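Local coordinates for protein spectinomycin phosphotransferase (PDB 3I1A) that probably transfers a phosphate group from a bound nucleotide to spectinomycin, the modification that gives resistance to this antibiotic, through a protein-kinase-like fold, at residues D204-C209 with L236-R241. Numbering follows the deposited sequence.
Sequences DKYVLC and LAPKER
V207 and A237 form the hydrogen-bonded pair of a short antiparallel bridge between strands 207-209 and 235-237, in the small three-stranded mixed sheet of this aminoglycoside phosphotransferase, whose fold is protein-kinase-like. Two backbone bonds define the pairing: V207 N to A237 O at 2.8 Å, and A237 N to V207 O at 3.1 Å. V207 O is also approached by L236 CA at 3.3 Å, a CA-H...O contact with an angle of 150° at the hydrogen. L208 and L236 follow as the non-hydrogen-bonded pair, and CD2 of L236 packs against the V207 carbonyl.

One residue before V207, the Y206 ring lies over the backbone at A237. A237 CA stands 3.9 Å from the ring centroid and 20° off its normal, which qualifies as a CH-pi contact, displaced toward the rim. With CG anti to its own carbonyl carbon (chi1 -81°), Y206 runs beside P238 and brings CE1 to 3.6 Å from P238 CD. The ring's far end is fixed by a hydrogen bond from OH to the backbone oxygen of E144, a residue that also bonds through its backbone to L236.

C209 SG rests 3.9 Å from R241 CB and 3.6 Å from P238 O, the carbonyl that accepts R241 N. V207 CG2 packs against CA and CB of K239, just ahead of E240, and a water joins K205 O to K239 N. Further out, H129 of helix 115-129 touches the side chains of both V207 and K239. K239 NZ forms a salt bridge with E240 OE2 and also hydrogen-bonds N271 O; tying this part of the chain to the residues ahead of helix 274-297, E240 OE2 accepts in turn from D273 N.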
ATOM      1  N   ASP A 204       8.137 -19.302  11.001  1.00 30.63           N
ATOM      2  CA  ASP A 204       9.237 -18.828  11.841  1.00 31.73           C
ATOM      3  C   ASP A 204      10.071 -17.775  11.129  1.00 29.50           C
ATOM      4  O   ASP A 204      10.825 -17.046  11.771  1.00 29.54           O
ATOM      5  CB  ASP A 204      10.144 -19.994  12.267  1.00 35.04           C
ATOM      6  CG  ASP A 204       9.645 -20.702  13.523  1.00 39.23           C
ATOM      7  OD1 ASP A 204       8.435 -21.005  13.606  1.00 42.68           O
ATOM      8  OD2 ASP A 204      10.467 -20.964  14.431  1.00 42.10           O
ATOM      9  N   LYS A 205       9.944 -17.702   9.812  1.00 25.34           N
ATOM     10  CA  LYS A 205      10.697 -16.718   9.041  1.00 24.55           C
ATOM     11  C   LYS A 205       9.822 -15.541   8.589  1.00 21.78           C
ATOM     12  O   LYS A 205      10.255 -14.716   7.793  1.00 20.64           O
ATOM     13  CB  LYS A 205      11.355 -17.375   7.817  1.00 26.27           C
ATOM     14  CG  LYS A 205      12.466 -18.369   8.164  1.00 32.10           C
ATOM     15  CD  LYS A 205      13.077 -19.010   6.898  1.00 33.41           C
ATOM     16  CE  LYS A 205      12.013 -19.689   6.030  1.00 36.88           C
ATOM     17  NZ  LYS A 205      12.375 -21.099   5.632  1.00 36.11           N
ATOM     18  N   TYR A 206       8.580 -15.486   9.057  1.00 17.82           N
ATOM     19  CA  TYR A 206       7.724 -14.364   8.698  1.00 15.39           C
ATOM     20  C   TYR A 206       8.137 -13.158   9.535  1.00 15.93           C
ATOM     21  O   TYR A 206       8.594 -13.307  10.679  1.00 14.42           O
ATOM     22  CB  TYR A 206       6.259 -14.698   8.977  1.00 16.77           C
ATOM     23  CG  TYR A 206       5.565 -15.543   7.908  1.00 16.52           C
ATOM     24  CD1 TYR A 206       6.289 -16.276   6.973  1.00 17.31           C
ATOM     25  CD2 TYR A 206       4.176 -15.615   7.863  1.00 16.98           C
ATOM     26  CE1 TYR A 206       5.643 -17.055   6.018  1.00 18.55           C
ATOM     27  CE2 TYR A 206       3.519 -16.400   6.910  1.00 18.02           C
ATOM     28  CZ  TYR A 206       4.260 -17.111   5.993  1.00 17.35           C
ATOM     29  OH  TYR A 206       3.601 -17.861   5.040  1.00 18.35           O
ATOM     30  N   VAL A 207       7.985 -11.962   8.976  1.00 14.15           N
ATOM     31  CA  VAL A 207       8.339 -10.745   9.693  1.00 13.92           C
ATOM     32  C   VAL A 207       7.224  -9.737   9.442  1.00 13.95           C
ATOM     33  O   VAL A 207       6.364  -9.958   8.586  1.00 14.57           O
ATOM     34  CB  VAL A 207       9.678 -10.133   9.176  1.00 15.57           C
ATOM     35  CG1 VAL A 207      10.828 -11.105   9.411  1.00 14.76           C
ATOM     36  CG2 VAL A 207       9.549  -9.751   7.704  1.00 14.69           C
ATOM     37  N   LEU A 208       7.226  -8.649  10.195  1.00 14.15           N
ATOM     38  CA  LEU A 208       6.222  -7.609  10.009  1.00 11.83           C
ATOM     39  C   LEU A 208       6.558  -6.922   8.682  1.00 13.35           C
ATOM     40  O   LEU A 208       7.672  -6.397   8.514  1.00 12.68           O
ATOM     41  CB  LEU A 208       6.300  -6.613  11.161  1.00 13.97           C
ATOM     42  CG  LEU A 208       5.478  -5.326  11.030  1.00 14.76           C
ATOM     43  CD1 LEU A 208       3.968  -5.684  10.960  1.00 14.60           C
ATOM     44  CD2 LEU A 208       5.787  -4.426  12.251  1.00 15.46           C
ATOM     45  N   CYS A 209       5.598  -6.920   7.757  1.00 12.46           N
ATOM     46  CA  CYS A 209       5.759  -6.337   6.421  1.00 12.70           C
ATOM     47  C   CYS A 209       4.752  -5.256   6.145  1.00 13.32           C
ATOM     48  O   CYS A 209       3.622  -5.324   6.610  1.00 11.96           O
ATOM     49  CB  CYS A 209       5.568  -7.393   5.328  1.00 12.92           C
ATOM     50  SG  CYS A 209       6.883  -8.593   5.240  1.00 13.38           S
ATOM     51  N   LEU A 236       2.140 -10.397   8.292  1.00 11.62           N
ATOM     52  CA  LEU A 236       3.308 -11.190   8.652  1.00 12.84           C
ATOM     53  C   LEU A 236       3.553 -12.035   7.417  1.00 13.17           C
ATOM     54  O   LEU A 236       2.661 -12.737   6.947  1.00 14.67           O
ATOM     55  CB  LEU A 236       3.039 -12.089   9.869  1.00 14.12           C
ATOM     56  CG  LEU A 236       2.905 -11.317  11.172  1.00 15.18           C
ATOM     57  CD1 LEU A 236       2.444 -12.202  12.299  1.00 17.05           C
ATOM     58  CD2 LEU A 236       4.253 -10.723  11.499  1.00 14.97           C
ATOM     59  N   ALA A 237       4.764 -11.948   6.864  1.00 13.51           N
ATOM     60  CA  ALA A 237       5.060 -12.692   5.663  1.00 13.79           C
ATOM     61  C   ALA A 237       6.580 -12.675   5.505  1.00 12.90           C
ATOM     62  O   ALA A 237       7.276 -12.025   6.287  1.00 14.45           O
ATOM     63  CB  ALA A 237       4.395 -11.966   4.477  1.00 14.75           C
ATOM     64  N   PRO A 238       7.108 -13.434   4.540  1.00 11.16           N
ATOM     65  CA  PRO A 238       8.553 -13.462   4.291  1.00 11.38           C
ATOM     66  C   PRO A 238       8.944 -12.030   3.921  1.00 13.35           C
ATOM     67  O   PRO A 238       8.157 -11.319   3.290  1.00 12.84           O
ATOM     68  CB  PRO A 238       8.677 -14.378   3.077  1.00 11.16           C
ATOM     69  CG  PRO A 238       7.538 -15.342   3.279  1.00 12.24           C
ATOM     70  CD  PRO A 238       6.406 -14.397   3.675  1.00 11.23           C
ATOM     71  N   LYS A 239      10.155 -11.623   4.292  1.00 11.66           N
ATOM     72  CA  LYS A 239      10.634 -10.274   4.023  1.00 12.93           C
ATOM     73  C   LYS A 239      10.530  -9.893   2.556  1.00 12.47           C
ATOM     74  O   LYS A 239      10.427  -8.703   2.236  1.00 13.08           O
ATOM     75  CB  LYS A 239      12.095 -10.127   4.481  1.00 14.89           C
ATOM     76  CG  LYS A 239      13.112 -11.027   3.747  1.00 15.57           C
ATOM     77  CD  LYS A 239      14.537 -10.747   4.271  1.00 16.08           C
ATOM     78  CE  LYS A 239      15.613 -11.487   3.452  1.00 15.80           C
ATOM     79  NZ  LYS A 239      15.489 -12.975   3.472  1.00 15.38           N
ATOM     80  N   GLU A 240      10.572 -10.893   1.672  1.00 12.60           N
ATOM     81  CA  GLU A 240      10.496 -10.639   0.245  1.00 14.09           C
ATOM     82  C   GLU A 240       9.176  -9.976  -0.182  1.00 12.89           C
ATOM     83  O   GLU A 240       9.098  -9.379  -1.258  1.00 13.34           O
ATOM     84  CB  GLU A 240      10.764 -11.949  -0.524  1.00 13.14           C
ATOM     85  CG  GLU A 240      12.238 -12.445  -0.437  1.00 13.63           C
ATOM     86  CD  GLU A 240      12.639 -13.049   0.909  1.00 14.76           C
ATOM     87  OE1 GLU A 240      11.763 -13.394   1.739  1.00 13.93           O
ATOM     88  OE2 GLU A 240      13.856 -13.198   1.134  1.00 13.65           O
ATOM     89  N   ARG A 241       8.156 -10.070   0.665  1.00 12.55           N
ATOM     90  CA  ARG A 241       6.868  -9.404   0.416  1.00 13.28           C
ATOM     91  C   ARG A 241       7.131  -7.903   0.215  1.00 13.51           C
ATOM     92  O   ARG A 241       6.462  -7.230  -0.597  1.00 13.41           O
ATOM     93  CB  ARG A 241       5.969  -9.594   1.626  1.00 14.94           C
ATOM     94  CG  ARG A 241       4.788  -8.636   1.717  1.00 15.90           C
ATOM     95  CD  ARG A 241       3.693  -8.997   0.735  1.00 17.44           C
ATOM     96  NE  ARG A 241       3.962  -8.428  -0.585  1.00 16.24           N
ATOM     97  CZ  ARG A 241       3.091  -8.479  -1.580  1.00 18.77           C
ATOM     98  NH1 ARG A 241       1.910  -9.066  -1.391  1.00 17.64           N
ATOM     99  NH2 ARG A 241       3.406  -7.957  -2.765  1.00 19.80           N
TER
HETATM  100  O   HOH W   1      11.745 -13.371   6.023  1.00 17.98           O